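Local coordinates for protein carboxypeptidase A (Helicoverpa armigera, PDB 1JQG) that probably removes residues from the C-terminal end of peptides as a zinc-dependent digestive exopeptidase, held here as its proenzyme with the activation peptide still attached, at residues R232-R235 with K236-T240; E19-D22 with G23-V26; D30-S33 with M34-K38. All coordinates share one frame; numbering follows the deposited sequence.

Contact 1: residues R232-R235 with K236-T240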
ATOM      1  N   ARG A 232     -15.902   0.054  -2.654  1.00 29.28           N
ATOM      2  CA  ARG A 232     -14.899   0.950  -2.127  1.00 21.80           C
ATOM      3  C   ARG A 232     -13.846   0.228  -1.282  1.00 24.22           C
ATOM      4  O   ARG A 232     -12.667   0.636  -1.241  1.00 20.20           O
ATOM      5  CB  ARG A 232     -15.527   2.056  -1.274  1.00 17.64           C
ATOM      6  CG  ARG A 232     -14.585   3.105  -0.694  1.00 13.70           C
ATOM      7  CD  ARG A 232     -13.709   3.787  -1.691  1.00 17.18           C
ATOM      8  NE  ARG A 232     -12.792   4.775  -1.109  1.00 21.72           N
ATOM      9  CZ  ARG A 232     -11.588   4.423  -0.596  1.00 24.99           C
ATOM     10  NH1 ARG A 232     -11.189   3.147  -0.586  1.00 16.40           N
ATOM     11  NH2 ARG A 232     -10.750   5.336  -0.069  1.00 14.89           N
ATOM     12  N   TYR A 233     -14.279  -0.762  -0.482  1.00 22.05           N
ATOM     13  CA  TYR A 233     -13.355  -1.397   0.443  1.00 23.56           C
ATOM     14  C   TYR A 233     -12.719  -2.656  -0.127  1.00 25.46           C
ATOM     15  O   TYR A 233     -12.177  -3.468   0.640  1.00 28.48           O
ATOM     16  CB  TYR A 233     -14.040  -1.667   1.777  1.00 22.15           C
ATOM     17  CG  TYR A 233     -14.301  -0.438   2.602  1.00 21.57           C
ATOM     18  CD1 TYR A 233     -15.555  -0.203   3.184  1.00 17.31           C
ATOM     19  CD2 TYR A 233     -13.278   0.490   2.836  1.00 25.70           C
ATOM     20  CE1 TYR A 233     -15.783   0.928   3.951  1.00 17.86           C
ATOM     21  CE2 TYR A 233     -13.493   1.631   3.599  1.00 22.28           C
ATOM     22  CZ  TYR A 233     -14.750   1.835   4.157  1.00 21.24           C
ATOM     23  OH  TYR A 233     -14.956   2.950   4.923  1.00 16.86           O
ATOM     24  N   TRP A 234     -12.774  -2.819  -1.451  1.00 23.51           N
ATOM     25  CA  TRP A 234     -12.099  -3.930  -2.112  1.00 22.06           C
ATOM     26  C   TRP A 234     -10.577  -3.714  -2.047  1.00 20.71           C
ATOM     27  O   TRP A 234     -10.089  -2.606  -2.305  1.00 14.83           O
ATOM     28  CB  TRP A 234     -12.660  -4.064  -3.526  1.00 16.01           C
ATOM     29  CG  TRP A 234     -12.177  -5.295  -4.250  1.00 25.61           C
ATOM     30  CD1 TRP A 234     -11.111  -5.418  -5.112  1.00 17.85           C
ATOM     31  CD2 TRP A 234     -12.759  -6.606  -4.147  1.00 18.56           C
ATOM     32  NE1 TRP A 234     -10.997  -6.722  -5.537  1.00 16.11           N
ATOM     33  CE2 TRP A 234     -12.004  -7.465  -4.971  1.00 21.66           C
ATOM     34  CE3 TRP A 234     -13.840  -7.127  -3.446  1.00 21.82           C
ATOM     35  CZ2 TRP A 234     -12.290  -8.830  -5.100  1.00 21.38           C
ATOM     36  CZ3 TRP A 234     -14.140  -8.470  -3.570  1.00 20.83           C
ATOM     37  CH2 TRP A 234     -13.363  -9.308  -4.391  1.00 25.38           C
ATOM     38  N   ARG A 235      -9.820  -4.768  -1.828  1.00 23.70           N
ATOM     39  CA  ARG A 235      -8.357  -4.701  -1.772  1.00 25.90           C
ATOM     40  C   ARG A 235      -7.655  -5.684  -2.710  1.00 24.00           C
ATOM     41  O   ARG A 235      -6.484  -5.516  -3.035  1.00 28.63           O
ATOM     42  CB  ARG A 235      -7.885  -4.948  -0.335  1.00 26.03           C
ATOM     43  CG  ARG A 235      -8.322  -6.274   0.255  1.00 29.49           C
ATOM     44  CD  ARG A 235      -7.911  -6.403   1.720  1.00 41.92           C
ATOM     45  NE  ARG A 235      -6.463  -6.539   1.839  1.00 47.91           N
ATOM     46  CZ  ARG A 235      -5.878  -7.407   2.660  1.00 57.35           C
ATOM     47  NH1 ARG A 235      -6.654  -8.196   3.396  1.00 56.71           N
ATOM     48  NH2 ARG A 235      -4.551  -7.496   2.758  1.00 64.38           N
ATOM     49  N   LYS A 236      -8.285  -6.790  -3.052  1.00 23.22           N
ATOM     50  CA  LYS A 236      -7.665  -7.827  -3.861  1.00 25.34           C
ATOM     51  C   LYS A 236      -7.749  -7.465  -5.345  1.00 28.41           C
ATOM     52  O   LYS A 236      -8.329  -6.476  -5.818  1.00 29.05           O
ATOM     53  CB  LYS A 236      -8.371  -9.157  -3.576  1.00 19.15           C
ATOM     54  CG  LYS A 236      -8.286  -9.626  -2.145  1.00 20.24           C
ATOM     55  CD  LYS A 236      -8.880 -11.017  -1.939  1.00 14.12           C
ATOM     56  CE  LYS A 236     -10.406 -10.959  -2.135  1.00 16.58           C
ATOM     57  NZ  LYS A 236     -10.916 -12.365  -2.112  1.00 22.95           N
ATOM     58  N   ASN A 237      -7.193  -8.322  -6.214  1.00 24.78           N
ATOM     59  CA  ASN A 237      -7.375  -8.094  -7.655  1.00 20.92           C
ATOM     60  C   ASN A 237      -8.749  -8.644  -8.078  1.00 21.36           C
ATOM     61  O   ASN A 237      -9.634  -8.812  -7.215  1.00 19.29           O
ATOM     62  CB  ASN A 237      -6.260  -8.753  -8.417  1.00 19.71           C
ATOM     63  CG  ASN A 237      -6.253 -10.280  -8.416  1.00 28.17           C
ATOM     64  OD1 ASN A 237      -6.896 -10.915  -7.552  1.00 15.43           O
ATOM     65  ND2 ASN A 237      -5.559 -10.967  -9.322  1.00 19.90           N
ATOM     66  N   ARG A 238      -8.969  -8.789  -9.389  1.00 19.19           N
ATOM     67  CA  ARG A 238     -10.291  -9.240  -9.843  1.00 20.07           C
ATOM     68  C   ARG A 238     -10.262 -10.587 -10.561  1.00 19.12           C
ATOM     69  O   ARG A 238     -10.864 -10.771 -11.629  1.00 25.03           O
ATOM     70  CB  ARG A 238     -10.888  -8.132 -10.726  1.00 19.60           C
ATOM     71  CG  ARG A 238     -11.161  -6.830 -10.015  1.00 24.18           C
ATOM     72  CD  ARG A 238     -12.216  -6.933  -8.914  1.00 23.16           C
ATOM     73  NE  ARG A 238     -13.552  -7.109  -9.487  1.00 30.68           N
ATOM     74  CZ  ARG A 238     -14.615  -7.494  -8.790  1.00 32.35           C
ATOM     75  NH1 ARG A 238     -14.532  -7.753  -7.483  1.00 30.63           N
ATOM     76  NH2 ARG A 238     -15.739  -7.610  -9.488  1.00 34.57           N
ATOM     77  N   ALA A 239      -9.489 -11.524 -10.039  1.00 16.67           N
ATOM     78  CA  ALA A 239      -9.297 -12.820 -10.705  1.00 22.83           C
ATOM     79  C   ALA A 239     -10.469 -13.765 -10.484  1.00 22.17           C
ATOM     80  O   ALA A 239     -10.930 -13.957  -9.347  1.00 20.79           O
ATOM     81  CB  ALA A 239      -8.005 -13.502 -10.256  1.00 23.18           C
ATOM     82  N   THR A 240     -10.912 -14.357 -11.597  1.00 24.61           N
ATOM     83  CA  THR A 240     -12.050 -15.310 -11.542  1.00 21.66           C
ATOM     84  C   THR A 240     -11.520 -16.723 -11.699  1.00 26.26           C
ATOM     85  O   THR A 240     -10.309 -16.974 -11.702  1.00 29.06           O
ATOM     86  CB  THR A 240     -13.074 -15.021 -12.629  1.00 16.80           C
ATOM     87  OG1 THR A 240     -12.425 -14.912 -13.898  1.00 27.93           O
ATOM     88  CG2 THR A 240     -13.794 -13.700 -12.429  1.00 22.06           C
TER

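Contact 2: residues E19-D22 with G23-V26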
ATOM      1  N   GLU A  19     -26.049   0.219  -1.606  1.00 54.05           N
ATOM      2  CA  GLU A  19     -24.680  -0.239  -1.326  1.00 47.73           C
ATOM      3  C   GLU A  19     -24.694  -1.576  -0.596  1.00 42.79           C
ATOM      4  O   GLU A  19     -25.527  -1.955   0.219  1.00 34.87           O
ATOM      5  CB  GLU A  19     -23.807   0.777  -0.577  1.00 45.44           C
ATOM      6  CG  GLU A  19     -23.391   1.959  -1.444  1.00 59.36           C
ATOM      7  CD  GLU A  19     -22.759   3.101  -0.676  1.00 65.90           C
ATOM      8  OE1 GLU A  19     -21.901   2.876   0.197  1.00 69.49           O
ATOM      9  OE2 GLU A  19     -23.139   4.257  -0.957  1.00 71.46           O
ATOM     10  N   ILE A  20     -23.597  -2.316  -0.794  1.00 39.30           N
ATOM     11  CA  ILE A  20     -23.327  -3.564  -0.116  1.00 35.52           C
ATOM     12  C   ILE A  20     -22.796  -3.340   1.301  1.00 32.70           C
ATOM     13  O   ILE A  20     -22.479  -4.259   2.047  1.00 32.93           O
ATOM     14  CB  ILE A  20     -22.304  -4.385  -0.946  1.00 38.20           C
ATOM     15  CG1 ILE A  20     -21.067  -3.558  -1.230  1.00 32.59           C
ATOM     16  CG2 ILE A  20     -22.969  -4.848  -2.239  1.00 30.35           C
ATOM     17  CD1 ILE A  20     -20.001  -3.957  -2.206  1.00 31.09           C
ATOM     18  N   TYR A  21     -22.647  -2.083   1.705  1.00 27.83           N
ATOM     19  CA  TYR A  21     -22.178  -1.715   3.022  1.00 27.58           C
ATOM     20  C   TYR A  21     -23.243  -1.085   3.913  1.00 24.88           C
ATOM     21  O   TYR A  21     -22.971  -0.511   4.953  1.00 20.46           O
ATOM     22  CB  TYR A  21     -20.959  -0.771   2.866  1.00 28.15           C
ATOM     23  CG  TYR A  21     -19.755  -1.534   2.318  1.00 27.50           C
ATOM     24  CD1 TYR A  21     -19.231  -1.243   1.056  1.00 24.20           C
ATOM     25  CD2 TYR A  21     -19.162  -2.541   3.048  1.00 23.90           C
ATOM     26  CE1 TYR A  21     -18.140  -1.926   0.566  1.00 22.17           C
ATOM     27  CE2 TYR A  21     -18.083  -3.228   2.566  1.00 26.14           C
ATOM     28  CZ  TYR A  21     -17.577  -2.927   1.321  1.00 27.59           C
ATOM     29  OH  TYR A  21     -16.504  -3.618   0.819  1.00 30.18           O
ATOM     30  N   ASP A  22     -24.495  -1.111   3.459  1.00 25.91           N
ATOM     31  CA  ASP A  22     -25.601  -0.591   4.243  1.00 29.21           C
ATOM     32  C   ASP A  22     -25.843  -1.503   5.452  1.00 29.04           C
ATOM     33  O   ASP A  22     -26.288  -2.633   5.289  1.00 29.67           O
ATOM     34  CB  ASP A  22     -26.864  -0.504   3.407  1.00 37.89           C
ATOM     35  CG  ASP A  22     -27.949   0.365   4.007  1.00 38.80           C
ATOM     36  OD1 ASP A  22     -28.925   0.653   3.274  1.00 51.33           O
ATOM     37  OD2 ASP A  22     -27.843   0.768   5.171  1.00 40.17           O
ATOM     38  N   GLY A  23     -25.425  -1.036   6.624  1.00 30.27           N
ATOM     39  CA  GLY A  23     -25.580  -1.859   7.826  1.00 34.35           C
ATOM     40  C   GLY A  23     -24.256  -2.360   8.385  1.00 35.98           C
ATOM     41  O   GLY A  23     -24.222  -2.840   9.526  1.00 40.54           O
ATOM     42  N   HIS A  24     -23.167  -2.207   7.614  1.00 32.48           N
ATOM     43  CA  HIS A  24     -21.860  -2.665   8.070  1.00 29.23           C
ATOM     44  C   HIS A  24     -21.327  -1.743   9.177  1.00 28.35           C
ATOM     45  O   HIS A  24     -21.367  -0.522   9.042  1.00 24.39           O
ATOM     46  CB  HIS A  24     -20.892  -2.736   6.902  1.00 24.05           C
ATOM     47  CG  HIS A  24     -21.002  -3.932   6.041  1.00 26.56           C
ATOM     48  ND1 HIS A  24     -22.227  -4.479   5.713  1.00 41.41           N
ATOM     49  CD2 HIS A  24     -20.084  -4.718   5.423  1.00 25.64           C
ATOM     50  CE1 HIS A  24     -22.067  -5.541   4.930  1.00 32.77           C
ATOM     51  NE2 HIS A  24     -20.761  -5.693   4.746  1.00 30.22           N
ATOM     52  N   ALA A  25     -20.820  -2.341  10.258  1.00 27.18           N
ATOM     53  CA  ALA A  25     -20.273  -1.573  11.368  1.00 24.25           C
ATOM     54  C   ALA A  25     -18.778  -1.842  11.604  1.00 25.78           C
ATOM     55  O   ALA A  25     -18.209  -2.924  11.457  1.00 22.71           O
ATOM     56  CB  ALA A  25     -20.973  -1.884  12.677  1.00 25.73           C
ATOM     57  N   VAL A  26     -18.087  -0.789  12.038  1.00 24.77           N
ATOM     58  CA  VAL A  26     -16.675  -0.844  12.361  1.00 23.64           C
ATOM     59  C   VAL A  26     -16.519  -0.999  13.863  1.00 23.25           C
ATOM     60  O   VAL A  26     -17.075  -0.193  14.622  1.00 21.17           O
ATOM     61  CB  VAL A  26     -15.916   0.422  11.876  1.00 26.48           C
ATOM     62  CG1 VAL A  26     -14.492   0.473  12.415  1.00 23.83           C
ATOM     63  CG2 VAL A  26     -15.868   0.393  10.350  1.00 19.32           C
TER

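Contact 3: residues D30-S33 with M34-K38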
ATOM      1  N   ASP A  30     -10.006  -4.590  21.612  1.00 31.72           N
ATOM      2  CA  ASP A  30      -8.942  -4.331  22.552  1.00 28.55           C
ATOM      3  C   ASP A  30      -8.556  -5.626  23.234  1.00 28.76           C
ATOM      4  O   ASP A  30      -9.358  -6.107  24.025  1.00 30.87           O
ATOM      5  CB  ASP A  30      -9.345  -3.310  23.625  1.00 34.43           C
ATOM      6  CG  ASP A  30      -9.867  -2.021  23.033  1.00 36.54           C
ATOM      7  OD1 ASP A  30      -9.106  -1.045  23.111  1.00 45.14           O
ATOM      8  OD2 ASP A  30     -11.000  -2.018  22.491  1.00 44.33           O
ATOM      9  N   VAL A  31      -7.382  -6.146  22.907  1.00 30.60           N
ATOM     10  CA  VAL A  31      -6.876  -7.379  23.490  1.00 31.71           C
ATOM     11  C   VAL A  31      -5.893  -7.070  24.611  1.00 32.97           C
ATOM     12  O   VAL A  31      -5.098  -6.151  24.513  1.00 33.89           O
ATOM     13  CB  VAL A  31      -6.234  -8.315  22.434  1.00 32.63           C
ATOM     14  CG1 VAL A  31      -7.323  -8.827  21.487  1.00 30.26           C
ATOM     15  CG2 VAL A  31      -5.131  -7.583  21.695  1.00 30.69           C
ATOM     16  N   ALA A  32      -5.941  -7.857  25.677  1.00 35.82           N
ATOM     17  CA  ALA A  32      -5.077  -7.659  26.839  1.00 34.91           C
ATOM     18  C   ALA A  32      -3.806  -8.495  26.767  1.00 35.62           C
ATOM     19  O   ALA A  32      -2.756  -8.020  27.166  1.00 39.67           O
ATOM     20  CB  ALA A  32      -5.825  -8.056  28.108  1.00 26.22           C
ATOM     21  N   SER A  33      -3.887  -9.747  26.343  1.00 37.34           N
ATOM     22  CA  SER A  33      -2.721 -10.621  26.288  1.00 38.85           C
ATOM     23  C   SER A  33      -2.497 -11.248  24.916  1.00 38.27           C
ATOM     24  O   SER A  33      -3.240 -11.047  23.957  1.00 35.25           O
ATOM     25  CB  SER A  33      -2.891 -11.737  27.334  1.00 41.41           C
ATOM     26  OG  SER A  33      -4.013 -12.490  26.861  1.00 37.21           O
ATOM     27  N   MET A  34      -1.420 -12.027  24.805  1.00 40.37           N
ATOM     28  CA  MET A  34      -1.072 -12.745  23.588  1.00 43.28           C
ATOM     29  C   MET A  34      -2.091 -13.842  23.277  1.00 42.80           C
ATOM     30  O   MET A  34      -2.428 -14.049  22.125  1.00 43.22           O
ATOM     31  CB  MET A  34       0.312 -13.401  23.686  1.00 48.80           C
ATOM     32  CG  MET A  34       1.445 -12.395  23.753  1.00 59.38           C
ATOM     33  SD  MET A  34       1.677 -11.592  22.153  1.00 67.51           S
ATOM     34  CE  MET A  34       2.374 -12.976  21.245  1.00 72.11           C
ATOM     35  N   ASP A  35      -2.626 -14.489  24.288  1.00 43.07           N
ATOM     36  CA  ASP A  35      -3.617 -15.529  24.213  1.00 44.31           C
ATOM     37  C   ASP A  35      -4.855 -15.059  23.440  1.00 42.03           C
ATOM     38  O   ASP A  35      -5.416 -15.787  22.621  1.00 38.80           O
ATOM     39  CB  ASP A  35      -4.015 -16.014  25.611  1.00 47.66           C
ATOM     40  CG  ASP A  35      -4.878 -17.259  25.575  1.00 59.96           C
ATOM     41  OD1 ASP A  35      -4.284 -18.364  25.421  1.00 65.56           O
ATOM     42  OD2 ASP A  35      -6.115 -17.104  25.695  1.00 61.54           O
ATOM     43  N   GLN A  36      -5.245 -13.816  23.644  1.00 40.01           N
ATOM     44  CA  GLN A  36      -6.353 -13.198  22.960  1.00 39.21           C
ATOM     45  C   GLN A  36      -6.028 -12.749  21.533  1.00 42.36           C
ATOM     46  O   GLN A  36      -6.892 -12.673  20.632  1.00 37.06           O
ATOM     47  CB  GLN A  36      -6.813 -12.012  23.818  1.00 36.98           C
ATOM     48  CG  GLN A  36      -7.341 -12.423  25.177  1.00 39.18           C
ATOM     49  CD  GLN A  36      -7.979 -11.275  25.947  1.00 40.25           C
ATOM     50  OE1 GLN A  36      -9.008 -11.415  26.615  1.00 45.62           O
ATOM     51  NE2 GLN A  36      -7.312 -10.125  25.819  1.00 33.18           N
ATOM     52  N   VAL A  37      -4.755 -12.370  21.291  1.00 42.12           N
ATOM     53  CA  VAL A  37      -4.306 -12.000  19.958  1.00 40.21           C
ATOM     54  C   VAL A  37      -4.569 -13.125  18.957  1.00 41.97           C
ATOM     55  O   VAL A  37      -4.993 -12.872  17.836  1.00 42.10           O
ATOM     56  CB  VAL A  37      -2.823 -11.622  19.934  1.00 36.34           C
ATOM     57  CG1 VAL A  37      -2.343 -11.269  18.539  1.00 35.31           C
ATOM     58  CG2 VAL A  37      -2.549 -10.403  20.819  1.00 48.34           C
ATOM     59  N   LYS A  38      -4.288 -14.355  19.353  1.00 43.32           N
ATOM     60  CA  LYS A  38      -4.503 -15.556  18.579  1.00 42.69           C
ATOM     61  C   LYS A  38      -6.007 -15.856  18.494  1.00 40.09           C
ATOM     62  O   LYS A  38      -6.605 -16.105  17.453  1.00 37.93           O
ATOM     63  CB  LYS A  38      -3.782 -16.745  19.233  1.00 49.81           C
ATOM     64  CG  LYS A  38      -2.864 -17.644  18.449  1.00 56.64           C
ATOM     65  CD  LYS A  38      -3.456 -18.127  17.131  1.00 58.87           C
ATOM     66  CE  LYS A  38      -2.368 -18.729  16.246  1.00 63.54           C
ATOM     67  NZ  LYS A  38      -1.558 -19.696  17.059  1.00 63.64           N
TER

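Contact 1: residues R232-R235 with K236-T240
The indole of W234 turns its N-H edge to the backbone of K236 and N237, and its NE1 is held by two carbonyls. The better bond goes to N237 O at 3.0 Å: this oxygen sits at the ring edge, practically in the indole plane, while NE1 stands above the N237 carbonyl plane, 45° out of it. K236 O is nearer to NE1, at 2.7 Å, but the N-H points poorly at it and the bond is weak. CG of W234 anti to the backbone N (chi1 -172°) swings the ring toward K236 and N237, bringing NE1 to their carbonyls. K236 O also crowds CD1 of W234, and CE of K236 passes 4.1 Å from CH2 of W234 before NZ ends on the carbonyls of M249, G250 and S271.

K236 and N237 are buried; the more exposed side is where R238 comes back over one face of the ring, touching D222 and H226 of helix 221-228 as well. Bends at chi2 and chi3 fold its chain so that CZ stands 4.8 Å from the centroid of the six-membered ring of W234, a cation-pi contact made edge-on, with guanidinium and indole planes 80° apart. NH1 of R238 leads, 3.4 Å from CZ2 of W234. R235 points elsewhere: its guanidinium pairs with D252 and its side chain runs about 5 Å from the zinc. The whole is an irregular loop of the M14 carboxypeptidase domain, folded beside the metal site formed by H181, E184 and H306.

Contact 2: residues E19-D22 with G23-V26
I20 meets H24 through its backbone, its carbonyl O lying over one face of the imidazole and 3.2 Å from CE1 of H24. Its CB is directed away from residues 23-26. Next comes Y21, which carries most of the contact. Its CA sits over the same face of the H24 ring, 4.0 Å from the centroid, a CH-pi contact. Its phenol ring meets H24 as an offset edge-to-face pair, planes at 88°, the tyrosine edge directed at the imidazole face and CD2 of Y21 lying 3.4 Å from CD2 of H24. With chi1 of H24 at -80°, CG lies beside its own backbone N, and the ring is laid back against Y21. The main chain closes the turn: H24 N donates to Y21 O over 3.2 Å, nearly straight at 164°, although the nitrogen stands well above the carbonyl plane. D22 follows; its carboxylate has weak partners in N90 and K92. G23 takes the positive phi that a type II turn from Y21 to H24 needs at its third position. This turn overlaps a type I turn from E19 to D22, the two sharing Y21 and D22.

Beyond it the chain enters strand 25-30 between strands 61-65 and 83-88, and L64 of the former touches the side chains of both Y21 and H24. Y21 also packs on L95 of helix 92-108, while its hydroxyl bonds to D231, just after helix 221-228.

Contact 3: residues D30-S33 with M34-K38
V31 and V37 meet because of how their methyls are rotated: chi1 of -67° sets CG2 of V31 between its backbone N and carbonyl carbon, and chi1 of 179° in V37 puts CG2 beside the backbone N, so the two methyls face each other at 3.9 Å. The side chains cross at about a right angle. The extended chain of Q36 runs back past V31 in the opposite direction. Its CB lies 4.0 Å from CG1 of V31, and its amide end comes down beside the backbone and CB of A32.

S33 is the N-cap residue of the helix. Its hydroxyl touches the helix by packing, with OG 3.7 Å from CB of D35 and equally close to CG of Q36. The bonds into the first turn use the carbonyl instead. S33 O receives weak hydrogen bonds from Q36 N at 3.4 Å and from V37 N at 3.3 Å, so one acceptor is shared by two successive amides as the helical pattern begins. CG2 of V37 presses on that oxygen too, which sets the cap beside the valine pair. M34 and D35 lie on the exposed side of this turn.

The valines are buried where strand 25-30 gives way to helix 34-46, within the activation peptide. V37 continues the packing onto P57 and onto Y360, whereas Q36 rests on V82, just ahead of strand 83-88.

Contacts 2 and 3 sit at the two ends of strand 25-30, their centres about 27 Å apart: contact 2 is a surface turn leading in, contact 3 a partly buried corner leading out into helix 34-46. Contact 1 belongs to the zinc carboxypeptidase domain, nearer the middle of the chain. In contact 1, partly buried, an indole gives its N-H to backbone carbonyls and a face to a cation; in contact 2 an imidazole meets a tyrosine ring edge-to-face; contact 3 relies on aliphatic methyls and a helix start. Contacts 1 and 2 also touch, CB of Y233 lying 3.3 Å from OH of Y21; contact 3 stays about 15 Å from contact 1 at the nearest atoms.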